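Local atomic coordinates of transcription termination factor FttA (Methanosarcina mazei, PDB entry 2XR1), a protein that probably terminates transcription genome-wide as a zinc-dependent ribonuclease, cutting nascent RNA at the exit channel of RNA polymerase and degrading the released transcript from its 5' end. Residues 377-389 with 607-619. Sequence-based numbering, arbitrary orientation.
Sequences VISEATYGNANAF and HGDEKACVDLASS. With ZN (zinc ion), chain F.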
ATOM      1  N   VAL B 377      -6.296  17.826   2.215  1.00 25.60           N
ATOM      2  CA  VAL B 377      -7.053  17.638   3.461  1.00 24.72           C
ATOM      3  C   VAL B 377      -7.726  16.257   3.480  1.00 25.17           C
ATOM      4  O   VAL B 377      -8.359  15.840   2.527  1.00 23.87           O
ATOM      5  CB  VAL B 377      -8.221  18.634   3.560  1.00 25.92           C
ATOM      6  CG1 VAL B 377      -8.990  18.392   4.896  1.00 23.38           C
ATOM      7  CG2 VAL B 377      -7.744  20.098   3.418  1.00 26.78           C
ATOM      8  N   ILE B 378      -7.552  15.542   4.574  1.00 25.43           N
ATOM      9  CA  ILE B 378      -8.221  14.284   4.787  1.00 25.63           C
ATOM     10  C   ILE B 378      -9.167  14.592   5.925  1.00 25.34           C
ATOM     11  O   ILE B 378      -8.719  14.857   7.050  1.00 24.02           O
ATOM     12  CB  ILE B 378      -7.225  13.180   5.186  1.00 25.92           C
ATOM     13  CG1 ILE B 378      -6.402  12.779   3.952  1.00 28.22           C
ATOM     14  CG2 ILE B 378      -7.974  11.961   5.759  1.00 26.26           C
ATOM     15  CD1 ILE B 378      -4.954  12.790   4.096  1.00 28.63           C
ATOM     16  N   SER B 379     -10.471  14.565   5.611  1.00 26.06           N
ATOM     17  CA  SER B 379     -11.512  15.027   6.524  1.00 26.05           C
ATOM     18  C   SER B 379     -12.427  13.923   6.994  1.00 25.68           C
ATOM     19  O   SER B 379     -12.725  13.014   6.245  1.00 26.12           O
ATOM     20  CB  SER B 379     -12.372  16.076   5.826  1.00 26.87           C
ATOM     21  OG  SER B 379     -13.442  16.466   6.671  1.00 28.03           O
ATOM     22  N   GLU B 380     -12.940  14.053   8.202  1.00 24.83           N
ATOM     23  CA  GLU B 380     -14.006  13.167   8.637  1.00 25.76           C
ATOM     24  C   GLU B 380     -15.263  13.526   7.897  1.00 25.82           C
ATOM     25  O   GLU B 380     -15.331  14.603   7.338  1.00 26.14           O
ATOM     26  CB  GLU B 380     -14.317  13.289  10.128  1.00 26.14           C
ATOM     27  CG  GLU B 380     -14.880  14.645  10.544  1.00 27.98           C
ATOM     28  CD  GLU B 380     -15.920  14.506  11.602  1.00 30.74           C
ATOM     29  OE1 GLU B 380     -16.921  13.784  11.332  1.00 33.79           O
ATOM     30  OE2 GLU B 380     -15.748  15.100  12.683  1.00 29.06           O
ATOM     31  N   ALA B 381     -16.249  12.616   7.927  1.00 25.63           N
ATOM     32  CA  ALA B 381     -17.501  12.754   7.194  1.00 25.97           C
ATOM     33  C   ALA B 381     -18.727  12.198   7.954  1.00 25.58           C
ATOM     34  O   ALA B 381     -19.635  11.723   7.337  1.00 26.06           O
ATOM     35  CB  ALA B 381     -17.369  12.094   5.801  1.00 25.82           C
ATOM     36  N   THR B 382     -18.743  12.275   9.280  1.00 24.89           N
ATOM     37  CA  THR B 382     -19.749  11.570  10.113  1.00 25.77           C
ATOM     38  C   THR B 382     -21.135  12.034   9.805  1.00 27.87           C
ATOM     39  O   THR B 382     -22.037  11.225   9.628  1.00 29.38           O
ATOM     40  CB  THR B 382     -19.537  11.764  11.605  1.00 25.25           C
ATOM     41  OG1 THR B 382     -18.173  11.534  11.912  1.00 23.21           O
ATOM     42  CG2 THR B 382     -20.391  10.798  12.412  1.00 26.08           C
ATOM     43  N   TYR B 383     -21.306  13.347   9.704  1.00 28.11           N
ATOM     44  CA  TYR B 383     -22.568  13.900   9.257  1.00 29.97           C
ATOM     45  C   TYR B 383     -22.487  14.322   7.782  1.00 30.59           C
ATOM     46  O   TYR B 383     -23.033  15.351   7.355  1.00 32.18           O
ATOM     47  CB  TYR B 383     -22.970  15.059  10.165  1.00 30.22           C
ATOM     48  CG  TYR B 383     -23.432  14.607  11.545  1.00 29.66           C
ATOM     49  CD1 TYR B 383     -22.537  14.141  12.473  1.00 28.69           C
ATOM     50  CD2 TYR B 383     -24.748  14.649  11.899  1.00 29.70           C
ATOM     51  CE1 TYR B 383     -22.934  13.723  13.709  1.00 28.03           C
ATOM     52  CE2 TYR B 383     -25.156  14.235  13.137  1.00 31.72           C
ATOM     53  CZ  TYR B 383     -24.247  13.772  14.042  1.00 29.13           C
ATOM     54  OH  TYR B 383     -24.677  13.385  15.274  1.00 26.32           O
ATOM     55  N   GLY B 384     -21.859  13.495   6.983  1.00 30.14           N
ATOM     56  CA  GLY B 384     -21.533  13.887   5.639  1.00 31.16           C
ATOM     57  C   GLY B 384     -22.670  13.757   4.648  1.00 33.78           C
ATOM     58  O   GLY B 384     -22.573  14.262   3.549  1.00 33.57           O
ATOM     59  N   ASN B 385     -23.727  13.055   5.037  1.00 36.08           N
ATOM     60  CA  ASN B 385     -24.878  12.892   4.188  1.00 39.18           C
ATOM     61  C   ASN B 385     -25.572  14.216   3.828  1.00 40.68           C
ATOM     62  O   ASN B 385     -25.683  15.110   4.651  1.00 40.50           O
ATOM     63  CB  ASN B 385     -25.866  11.961   4.880  1.00 41.25           C
ATOM     64  CG  ASN B 385     -25.667  10.503   4.496  1.00 42.99           C
ATOM     65  OD1 ASN B 385     -25.901  10.123   3.335  1.00 49.59           O
ATOM     66  ND2 ASN B 385     -25.271   9.679   5.455  1.00 41.11           N
ATOM     67  N   ALA B 386     -26.068  14.332   2.601  1.00 42.84           N
ATOM     68  CA  ALA B 386     -26.813  15.543   2.163  1.00 44.51           C
ATOM     69  C   ALA B 386     -27.815  16.014   3.218  1.00 45.51           C
ATOM     70  O   ALA B 386     -28.086  17.187   3.363  1.00 46.45           O
ATOM     71  CB  ALA B 386     -27.519  15.268   0.817  1.00 45.70           C
ATOM     72  N   ASN B 387     -28.339  15.054   3.947  1.00 46.74           N
ATOM     73  CA  ASN B 387     -29.498  15.174   4.831  1.00 49.06           C
ATOM     74  C   ASN B 387     -29.142  15.658   6.252  1.00 47.03           C
ATOM     75  O   ASN B 387     -30.012  16.038   7.011  1.00 48.56           O
ATOM     76  CB  ASN B 387     -30.020  13.731   4.965  1.00 51.07           C
ATOM     77  CG  ASN B 387     -31.467  13.637   5.228  1.00 56.65           C
ATOM     78  OD1 ASN B 387     -32.019  12.531   5.217  1.00 61.79           O
ATOM     79  ND2 ASN B 387     -32.122  14.775   5.472  1.00 63.56           N
ATOM     80  N   ALA B 388     -27.853  15.629   6.593  1.00 43.34           N
ATOM     81  CA  ALA B 388     -27.414  15.413   7.944  1.00 41.59           C
ATOM     82  C   ALA B 388     -27.086  16.705   8.725  1.00 40.51           C
ATOM     83  O   ALA B 388     -26.010  16.900   9.293  1.00 37.28           O
ATOM     84  CB  ALA B 388     -26.213  14.386   7.938  1.00 38.37           C
ATOM     85  N   PHE B 389     -28.062  17.569   8.787  1.00 43.13           N
ATOM     86  CA  PHE B 389     -27.948  18.780   9.587  1.00 43.89           C
ATOM     87  C   PHE B 389     -28.284  18.429  11.018  1.00 44.96           C
ATOM     88  O   PHE B 389     -28.941  17.425  11.299  1.00 46.23           O
ATOM     89  CB  PHE B 389     -28.873  19.870   9.045  1.00 45.91           C
ATOM     90  CG  PHE B 389     -28.674  20.105   7.589  1.00 46.44           C
ATOM     91  CD1 PHE B 389     -27.522  20.755   7.130  1.00 44.11           C
ATOM     92  CD2 PHE B 389     -29.561  19.576   6.658  1.00 47.38           C
ATOM     93  CE1 PHE B 389     -27.315  20.944   5.763  1.00 44.26           C
ATOM     94  CE2 PHE B 389     -29.345  19.755   5.295  1.00 47.66           C
ATOM     95  CZ  PHE B 389     -28.230  20.435   4.851  1.00 46.12           C
ATOM     96  N   HIS B 607     -14.297   8.261   8.006  1.00 27.93           N
ATOM     97  CA  HIS B 607     -15.046   8.364   9.276  1.00 27.46           C
ATOM     98  C   HIS B 607     -16.500   8.772   9.031  1.00 28.48           C
ATOM     99  O   HIS B 607     -16.962   9.805   9.479  1.00 27.93           O
ATOM    100  CB  HIS B 607     -14.348   9.324  10.187  1.00 25.52           C
ATOM    101  CG  HIS B 607     -14.750   9.226  11.612  1.00 24.79           C
ATOM    102  ND1 HIS B 607     -15.940   9.722  12.075  1.00 25.97           N
ATOM    103  CD2 HIS B 607     -14.072   8.792  12.702  1.00 24.44           C
ATOM    104  CE1 HIS B 607     -16.001   9.558  13.386  1.00 26.15           C
ATOM    105  NE2 HIS B 607     -14.878   9.001  13.792  1.00 25.14           N
ATOM    106  N   GLY B 608     -17.199   7.923   8.291  1.00 29.93           N
ATOM    107  CA  GLY B 608     -18.629   8.039   8.103  1.00 31.47           C
ATOM    108  C   GLY B 608     -19.112   6.719   7.563  1.00 33.76           C
ATOM    109  O   GLY B 608     -18.304   5.902   7.148  1.00 34.13           O
ATOM    110  N   ASP B 609     -20.415   6.467   7.570  1.00 35.82           N
ATOM    111  CA  ASP B 609     -20.876   5.282   6.886  1.00 37.93           C
ATOM    112  C   ASP B 609     -20.678   5.506   5.384  1.00 37.97           C
ATOM    113  O   ASP B 609     -20.458   6.632   4.957  1.00 37.66           O
ATOM    114  CB  ASP B 609     -22.295   4.915   7.286  1.00 39.85           C
ATOM    115  CG  ASP B 609     -23.337   5.985   6.928  1.00 44.21           C
ATOM    116  OD1 ASP B 609     -23.285   6.595   5.814  1.00 48.66           O
ATOM    117  OD2 ASP B 609     -24.266   6.167   7.770  1.00 50.23           O
ATOM    118  N   GLU B 610     -20.693   4.439   4.596  1.00 39.16           N
ATOM    119  CA  GLU B 610     -20.321   4.529   3.185  1.00 39.81           C
ATOM    120  C   GLU B 610     -20.968   5.689   2.455  1.00 39.34           C
ATOM    121  O   GLU B 610     -20.268   6.517   1.889  1.00 39.05           O
ATOM    122  CB  GLU B 610     -20.645   3.241   2.433  1.00 41.91           C
ATOM    123  CG  GLU B 610     -20.037   3.221   1.044  1.00 44.17           C
ATOM    124  CD  GLU B 610     -20.237   1.910   0.336  1.00 50.22           C
ATOM    125  OE1 GLU B 610     -21.148   1.121   0.749  1.00 54.09           O
ATOM    126  OE2 GLU B 610     -19.484   1.695  -0.647  1.00 52.26           O
ATOM    127  N   LYS B 611     -22.292   5.748   2.463  1.00 39.99           N
ATOM    128  CA  LYS B 611     -23.009   6.826   1.782  1.00 40.11           C
ATOM    129  C   LYS B 611     -22.560   8.199   2.305  1.00 37.71           C
ATOM    130  O   LYS B 611     -22.456   9.142   1.572  1.00 37.38           O
ATOM    131  CB  LYS B 611     -24.523   6.660   1.950  1.00 41.86           C
ATOM    132  CG  LYS B 611     -25.347   7.445   0.947  1.00 45.42           C
ATOM    133  CD  LYS B 611     -26.821   7.664   1.395  1.00 49.27           C
ATOM    134  CE  LYS B 611     -27.677   8.279   0.247  1.00 53.65           C
ATOM    135  NZ  LYS B 611     -26.886   8.890  -0.938  1.00 53.34           N
ATOM    136  N   ALA B 612     -22.256   8.308   3.581  1.00 36.35           N
ATOM    137  CA  ALA B 612     -21.856   9.600   4.124  1.00 34.65           C
ATOM    138  C   ALA B 612     -20.574  10.070   3.442  1.00 33.26           C
ATOM    139  O   ALA B 612     -20.501  11.214   3.037  1.00 32.92           O
ATOM    140  CB  ALA B 612     -21.716   9.547   5.704  1.00 32.52           C
ATOM    141  N   CYS B 613     -19.572   9.197   3.335  1.00 32.84           N
ATOM    142  CA  CYS B 613     -18.257   9.611   2.807  1.00 32.94           C
ATOM    143  C   CYS B 613     -18.364   9.972   1.357  1.00 33.08           C
ATOM    144  O   CYS B 613     -17.832  10.952   0.927  1.00 32.77           O
ATOM    145  CB  CYS B 613     -17.211   8.508   2.980  1.00 33.37           C
ATOM    146  SG  CYS B 613     -16.791   8.114   4.760  1.00 35.74           S
ATOM    147  N   VAL B 614     -19.079   9.160   0.606  1.00 34.31           N
ATOM    148  CA  VAL B 614     -19.225   9.357  -0.830  1.00 34.94           C
ATOM    149  C   VAL B 614     -20.079  10.598  -1.157  1.00 35.60           C
ATOM    150  O   VAL B 614     -19.780  11.343  -2.099  1.00 35.47           O
ATOM    151  CB  VAL B 614     -19.798   8.032  -1.485  1.00 36.43           C
ATOM    152  CG1 VAL B 614     -20.194   8.222  -2.940  1.00 33.28           C
ATOM    153  CG2 VAL B 614     -18.760   6.869  -1.301  1.00 34.91           C
ATOM    154  N   ASP B 615     -21.119  10.824  -0.370  1.00 35.48           N
ATOM    155  CA  ASP B 615     -21.977  11.999  -0.555  1.00 36.99           C
ATOM    156  C   ASP B 615     -21.205  13.289  -0.289  1.00 35.25           C
ATOM    157  O   ASP B 615     -21.227  14.219  -1.073  1.00 36.27           O
ATOM    158  CB  ASP B 615     -23.158  11.947   0.421  1.00 37.72           C
ATOM    159  CG  ASP B 615     -24.336  12.837   0.001  1.00 45.69           C
ATOM    160  OD1 ASP B 615     -24.135  13.962  -0.586  1.00 51.25           O
ATOM    161  OD2 ASP B 615     -25.495  12.386   0.291  1.00 54.68           O
ATOM    162  N   LEU B 616     -20.518  13.340   0.831  1.00 33.20           N
ATOM    163  CA  LEU B 616     -19.741  14.498   1.138  1.00 32.52           C
ATOM    164  C   LEU B 616     -18.662  14.735   0.074  1.00 32.56           C
ATOM    165  O   LEU B 616     -18.460  15.869  -0.363  1.00 33.38           O
ATOM    166  CB  LEU B 616     -19.127  14.376   2.540  1.00 30.59           C
ATOM    167  CG  LEU B 616     -18.374  15.613   2.991  1.00 29.92           C
ATOM    168  CD1 LEU B 616     -19.317  16.797   3.132  1.00 31.37           C
ATOM    169  CD2 LEU B 616     -17.617  15.360   4.276  1.00 27.12           C
ATOM    170  N   ALA B 617     -17.961  13.685  -0.344  1.00 32.38           N
ATOM    171  CA  ALA B 617     -16.891  13.872  -1.318  1.00 32.80           C
ATOM    172  C   ALA B 617     -17.426  14.548  -2.575  1.00 34.23           C
ATOM    173  O   ALA B 617     -16.948  15.611  -2.935  1.00 34.36           O
ATOM    174  CB  ALA B 617     -16.188  12.587  -1.658  1.00 31.97           C
ATOM    175  N   SER B 618     -18.433  13.944  -3.216  1.00 35.75           N
ATOM    176  CA  SER B 618     -18.932  14.451  -4.484  1.00 37.59           C
ATOM    177  C   SER B 618     -19.597  15.785  -4.297  1.00 38.14           C
ATOM    178  O   SER B 618     -19.553  16.602  -5.203  1.00 39.99           O
ATOM    179  CB  SER B 618     -19.869  13.474  -5.196  1.00 38.91           C
ATOM    180  OG  SER B 618     -20.950  13.116  -4.414  1.00 39.86           O
ATOM    181  N   SER B 619     -20.161  16.042  -3.123  1.00 36.94           N
ATOM    182  CA  SER B 619     -20.668  17.386  -2.859  1.00 37.58           C
ATOM    183  C   SER B 619     -19.566  18.447  -2.924  1.00 37.75           C
ATOM    184  O   SER B 619     -19.774  19.495  -3.553  1.00 39.73           O
ATOM    185  CB  SER B 619     -21.446  17.435  -1.565  1.00 36.23           C
ATOM    186  OG  SER B 619     -22.617  16.674  -1.761  1.00 35.98           O
TER
HETATM  187 ZN    ZN F1639     -14.265   9.122  15.867  1.00 35.44          ZN
HETATM  188  O   HOH W   1     -21.971   8.055   9.076  1.00 29.24           O
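A381 N, just past the end of strand 377-380, donates to H607 O (3.3 Å), and from there the chain makes a type I turn, A381 to G384, across the first turns of helix 610-619. H607 holds a zinc ion through NE2 at 2.2 Å, while its other nitrogen, ND1, donates to T382 OG1 (2.9 Å), which lies close to the ring plane. The H607 side chain swings away from its own backbone N (chi1 -163°), which brings the imidazole alongside T382, pointing the same way. A threonine hydroxyl suits this place because it accepts from the histidine and donates onward to E380 OE1 (2.6 Å), a relay that fixes the ring's rotation and would be expected to make the imidazole a stronger ligand. E380 OE1 also accepts T382 N, so one carboxylate oxygen holds both the backbone and the hydroxyl of the threonine. Toward the helix, the small A381 CB fits against L616 CD2 (3.6 Å), and G384, with no side chain, lets the turn lie close on the helix backbone by A612 O and L616 CB. N385 lays its amide over A612, with OD1 against the aliphatic chain of K611. D615 OD2 accepts A386 N (3.1 Å, 166°) from above the carboxylate plane, while OD1 bridges to R586. D609 caps the helix through A612 N. H607 is thus a first-shell ligand of the dinuclear zinc site of a metallo-beta-lactamase/beta-CASP nuclease, sharing one metal with D249, H250 and D355, and T382 and E380 form its second shell.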